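Local atomic coordinates of beta-fructofuranosidase (Arthrobacter, PDB entry 3WPU), a protein that belongs to the levansucrase/invertase family of the beta-fructosidase clan, a group of carbohydrate-active enzymes. Residues A[89-97]-A[207-216]. Numbering follows the deposited sequence.
Sequences SVNGWEIIF and VKANKKGVTL
Trp93 lays its indole across the turn of the beta-hairpin formed by residues 207-216, while Trp93 itself begins the second strand of another beta-hairpin, turned by the type I' turn from Val90 to Trp93. The two hairpins pack side chains and, at Trp93, backbone; no backbone pairing joins them. Over one face of the indole, Gly213 CA stands 3.8 Å from the centroid of the six-membered ring and Val214 CG2 3.9 Å from that of the five-membered ring, both as CH-pi contacts. Trp93 CG lies beside its backbone N (chi1 -62°), and chi2 of 96° stands the ring across the side-chain bond, which presents this face to Gly213 CA and to the CG2 methyl of Val214. Deeper in, Ile95 and Val207 reach tip to tip, CD1 to CG2 at 3.8 Å, and Val90 CG1 slides past Val207 CG1. Phe97 continues the row, its CE1 3.7 Å from Leu216 CD1; Ile175 of strand 174-184 touches Phe97, Val207 and Leu216.

The solvent side is thinner and more polar. Lys211 and Lys212 are exposed, with CB pointing away from the 89-97 hairpin; the indole meets their backbone, Lys211 O at the ring edge. Asn91 ND2, also bonded to Thr492 O, gives a hydrogen to a water that in turn donates to Ala209 O. At the ring edge, Trp93 NE1 makes a weak, bent hydrogen bond to Asn210 O, 3.0 Å long with an angle of 130° at the hydrogen.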
loop_
_atom_site.group_PDB
_atom_site.type_symbol
_atom_site.label_atom_id
_atom_site.label_comp_id
_atom_site.label_asym_id
_atom_site.label_seq_id
_atom_site.Cartn_x
_atom_site.Cartn_y
_atom_site.Cartn_z
ATOM N N SER A 89 -11.226 4.849 14.141
ATOM C CA SER A 89 -10.955 5.905 15.104
ATOM C C SER A 89 -10.917 5.239 16.471
ATOM O O SER A 89 -11.517 4.171 16.653
ATOM C CB SER A 89 -12.034 6.996 15.040
ATOM O OG SER A 89 -13.283 6.480 15.454
ATOM N N VAL A 90 -10.226 5.863 17.423
ATOM C CA VAL A 90 -10.174 5.390 18.818
ATOM C C VAL A 90 -10.559 6.553 19.729
ATOM O O VAL A 90 -9.970 7.640 19.673
ATOM C CB VAL A 90 -8.781 4.841 19.227
ATOM C CG1 VAL A 90 -8.826 4.284 20.651
ATOM C CG2 VAL A 90 -8.315 3.750 18.267
ATOM N N ASN A 91 -11.598 6.351 20.529
ATOM C CA ASN A 91 -12.079 7.382 21.431
ATOM C C ASN A 91 -12.176 8.768 20.802
ATOM O O ASN A 91 -11.776 9.758 21.395
ATOM C CB ASN A 91 -11.255 7.365 22.712
ATOM C CG ASN A 91 -11.545 6.135 23.550
ATOM O OD1 ASN A 91 -12.271 5.253 23.122
ATOM N ND2 ASN A 91 -10.980 6.075 24.742
ATOM N N GLY A 92 -12.745 8.807 19.597
ATOM C CA GLY A 92 -13.065 10.038 18.916
ATOM C C GLY A 92 -12.000 10.563 17.989
ATOM O O GLY A 92 -12.162 11.645 17.440
ATOM N N TRP A 93 -10.924 9.805 17.791
ATOM C CA TRP A 93 -9.793 10.279 16.968
ATOM C C TRP A 93 -9.433 9.297 15.854
ATOM O O TRP A 93 -9.162 8.118 16.125
ATOM C CB TRP A 93 -8.551 10.469 17.827
ATOM C CG TRP A 93 -8.699 11.476 18.894
ATOM C CD1 TRP A 93 -9.034 11.247 20.192
ATOM C CD2 TRP A 93 -8.486 12.887 18.771
ATOM N NE1 TRP A 93 -9.062 12.423 20.888
ATOM C CE2 TRP A 93 -8.729 13.452 20.037
ATOM C CE3 TRP A 93 -8.151 13.733 17.713
ATOM C CZ2 TRP A 93 -8.622 14.815 20.276
ATOM C CZ3 TRP A 93 -8.042 15.092 17.956
ATOM C CH2 TRP A 93 -8.269 15.620 19.220
ATOM N N GLU A 94 -9.411 9.785 14.614
ATOM C CA GLU A 94 -8.849 9.009 13.492
ATOM C C GLU A 94 -7.328 9.088 13.680
ATOM O O GLU A 94 -6.815 10.151 14.039
ATOM C CB GLU A 94 -9.247 9.575 12.134
ATOM C CG GLU A 94 -10.715 9.409 11.819
ATOM C CD GLU A 94 -11.122 9.895 10.453
ATOM O OE1 GLU A 94 -10.390 10.696 9.813
ATOM O OE2 GLU A 94 -12.223 9.497 10.017
ATOM N N ILE A 95 -6.635 7.972 13.430
ATOM C CA ILE A 95 -5.203 7.828 13.637
ATOM C C ILE A 95 -4.610 7.156 12.397
ATOM O O ILE A 95 -5.101 6.121 11.939
ATOM C CB ILE A 95 -4.885 6.949 14.874
ATOM C CG1 ILE A 95 -5.351 7.626 16.162
ATOM C CG2 ILE A 95 -3.387 6.626 14.932
ATOM C CD1 ILE A 95 -5.455 6.682 17.333
ATOM N N ILE A 96 -3.564 7.769 11.852
ATOM C CA ILE A 96 -2.812 7.179 10.736
ATOM C C ILE A 96 -1.332 7.115 11.067
ATOM O O ILE A 96 -0.822 7.883 11.911
ATOM C CB ILE A 96 -3.030 7.928 9.420
ATOM C CG1 ILE A 96 -2.553 9.374 9.558
ATOM C CG2 ILE A 96 -4.495 7.809 8.993
ATOM C CD1 ILE A 96 -2.616 10.195 8.280
ATOM N N PHE A 97 -0.667 6.182 10.398
ATOM C CA PHE A 97 0.786 6.020 10.456
ATOM C C PHE A 97 1.364 6.366 9.114
ATOM O O PHE A 97 0.772 6.025 8.079
ATOM C CB PHE A 97 1.142 4.573 10.799
ATOM C CG PHE A 97 0.813 4.192 12.209
ATOM C CD1 PHE A 97 1.697 4.467 13.238
ATOM C CD2 PHE A 97 -0.366 3.545 12.501
ATOM C CE1 PHE A 97 1.414 4.109 14.542
ATOM C CE2 PHE A 97 -0.655 3.176 13.805
ATOM C CZ PHE A 97 0.228 3.457 14.820
ATOM N N VAL A 207 -2.976 3.288 22.337
ATOM C CA VAL A 207 -3.510 4.627 22.191
ATOM C C VAL A 207 -3.817 5.198 23.570
ATOM O O VAL A 207 -4.441 4.549 24.411
ATOM C CB VAL A 207 -4.808 4.620 21.346
ATOM C CG1 VAL A 207 -5.462 5.994 21.325
ATOM C CG2 VAL A 207 -4.507 4.139 19.930
ATOM N N LYS A 208 -3.384 6.425 23.789
ATOM C CA LYS A 208 -3.813 7.170 24.944
ATOM C C LYS A 208 -4.425 8.459 24.402
ATOM O O LYS A 208 -3.724 9.295 23.839
ATOM C CB LYS A 208 -2.644 7.402 25.901
ATOM C CG LYS A 208 -3.082 7.797 27.314
ATOM C CD LYS A 208 -3.264 9.298 27.450
ATOM C CE LYS A 208 -3.978 9.688 28.746
ATOM N NZ LYS A 208 -5.460 9.871 28.592
ATOM N N ALA A 209 -5.748 8.567 24.514
ATOM C CA ALA A 209 -6.491 9.669 23.913
ATOM C C ALA A 209 -7.229 10.499 24.965
ATOM O O ALA A 209 -7.701 9.977 25.970
ATOM C CB ALA A 209 -7.468 9.139 22.879
ATOM N N ASN A 210 -7.281 11.803 24.738
ATOM C CA ASN A 210 -8.190 12.675 25.501
ATOM C C ASN A 210 -8.622 13.849 24.623
ATOM O O ASN A 210 -8.372 13.828 23.416
ATOM C CB ASN A 210 -7.559 13.110 26.847
ATOM C CG ASN A 210 -6.234 13.849 26.699
ATOM O OD1 ASN A 210 -5.406 13.830 27.617
ATOM N ND2 ASN A 210 -6.017 14.494 25.580
ATOM N N LYS A 211 -9.264 14.861 25.215
ATOM C CA LYS A 211 -9.743 16.020 24.454
ATOM C C LYS A 211 -8.634 16.734 23.710
ATOM O O LYS A 211 -8.885 17.335 22.673
ATOM C CB LYS A 211 -10.425 17.052 25.359
ATOM C CG LYS A 211 -11.858 16.709 25.698
ATOM C CD LYS A 211 -12.460 17.717 26.675
ATOM C CE LYS A 211 -13.808 17.247 27.195
ATOM N NZ LYS A 211 -14.775 17.036 26.087
ATOM N N LYS A 212 -7.434 16.712 24.272
ATOM C CA LYS A 212 -6.279 17.405 23.696
ATOM C C LYS A 212 -5.625 16.676 22.523
ATOM O O LYS A 212 -4.921 17.301 21.743
ATOM C CB LYS A 212 -5.223 17.691 24.773
ATOM C CG LYS A 212 -5.455 18.976 25.558
ATOM C CD LYS A 212 -6.871 19.070 26.106
ATOM C CE LYS A 212 -7.062 20.321 26.950
ATOM N NZ LYS A 212 -6.168 20.356 28.141
ATOM N N GLY A 213 -5.866 15.372 22.384
ATOM C CA GLY A 213 -5.312 14.622 21.264
ATOM C C GLY A 213 -4.896 13.210 21.605
ATOM O O GLY A 213 -5.424 12.587 22.542
ATOM N N VAL A 214 -3.949 12.699 20.821
ATOM C CA VAL A 214 -3.533 11.314 20.901
ATOM C C VAL A 214 -2.048 11.219 21.217
ATOM O O VAL A 214 -1.225 11.894 20.599
ATOM C CB VAL A 214 -3.815 10.588 19.568
ATOM C CG1 VAL A 214 -3.179 9.203 19.544
ATOM C CG2 VAL A 214 -5.319 10.518 19.323
ATOM N N THR A 215 -1.724 10.384 22.192
ATOM C CA THR A 215 -0.360 9.980 22.463
ATOM C C THR A 215 -0.322 8.479 22.274
ATOM O O THR A 215 -1.300 7.779 22.565
ATOM C CB THR A 215 0.071 10.325 23.909
ATOM O OG1 THR A 215 -0.056 11.735 24.116
ATOM C CG2 THR A 215 1.514 9.924 24.143
ATOM N N LEU A 216 0.787 7.988 21.732
ATOM C CA LEU A 216 1.000 6.557 21.631
ATOM C C LEU A 216 1.951 6.172 22.750
ATOM O O LEU A 216 2.896 6.892 23.042
ATOM C CB LEU A 216 1.530 6.159 20.251
ATOM C CG LEU A 216 0.576 6.438 19.084
ATOM C CD1 LEU A 216 1.168 5.882 17.795
ATOM C CD2 LEU A 216 -0.817 5.869 19.274
HETATM O O HOH W 1 -9.940 8.329 26.245
#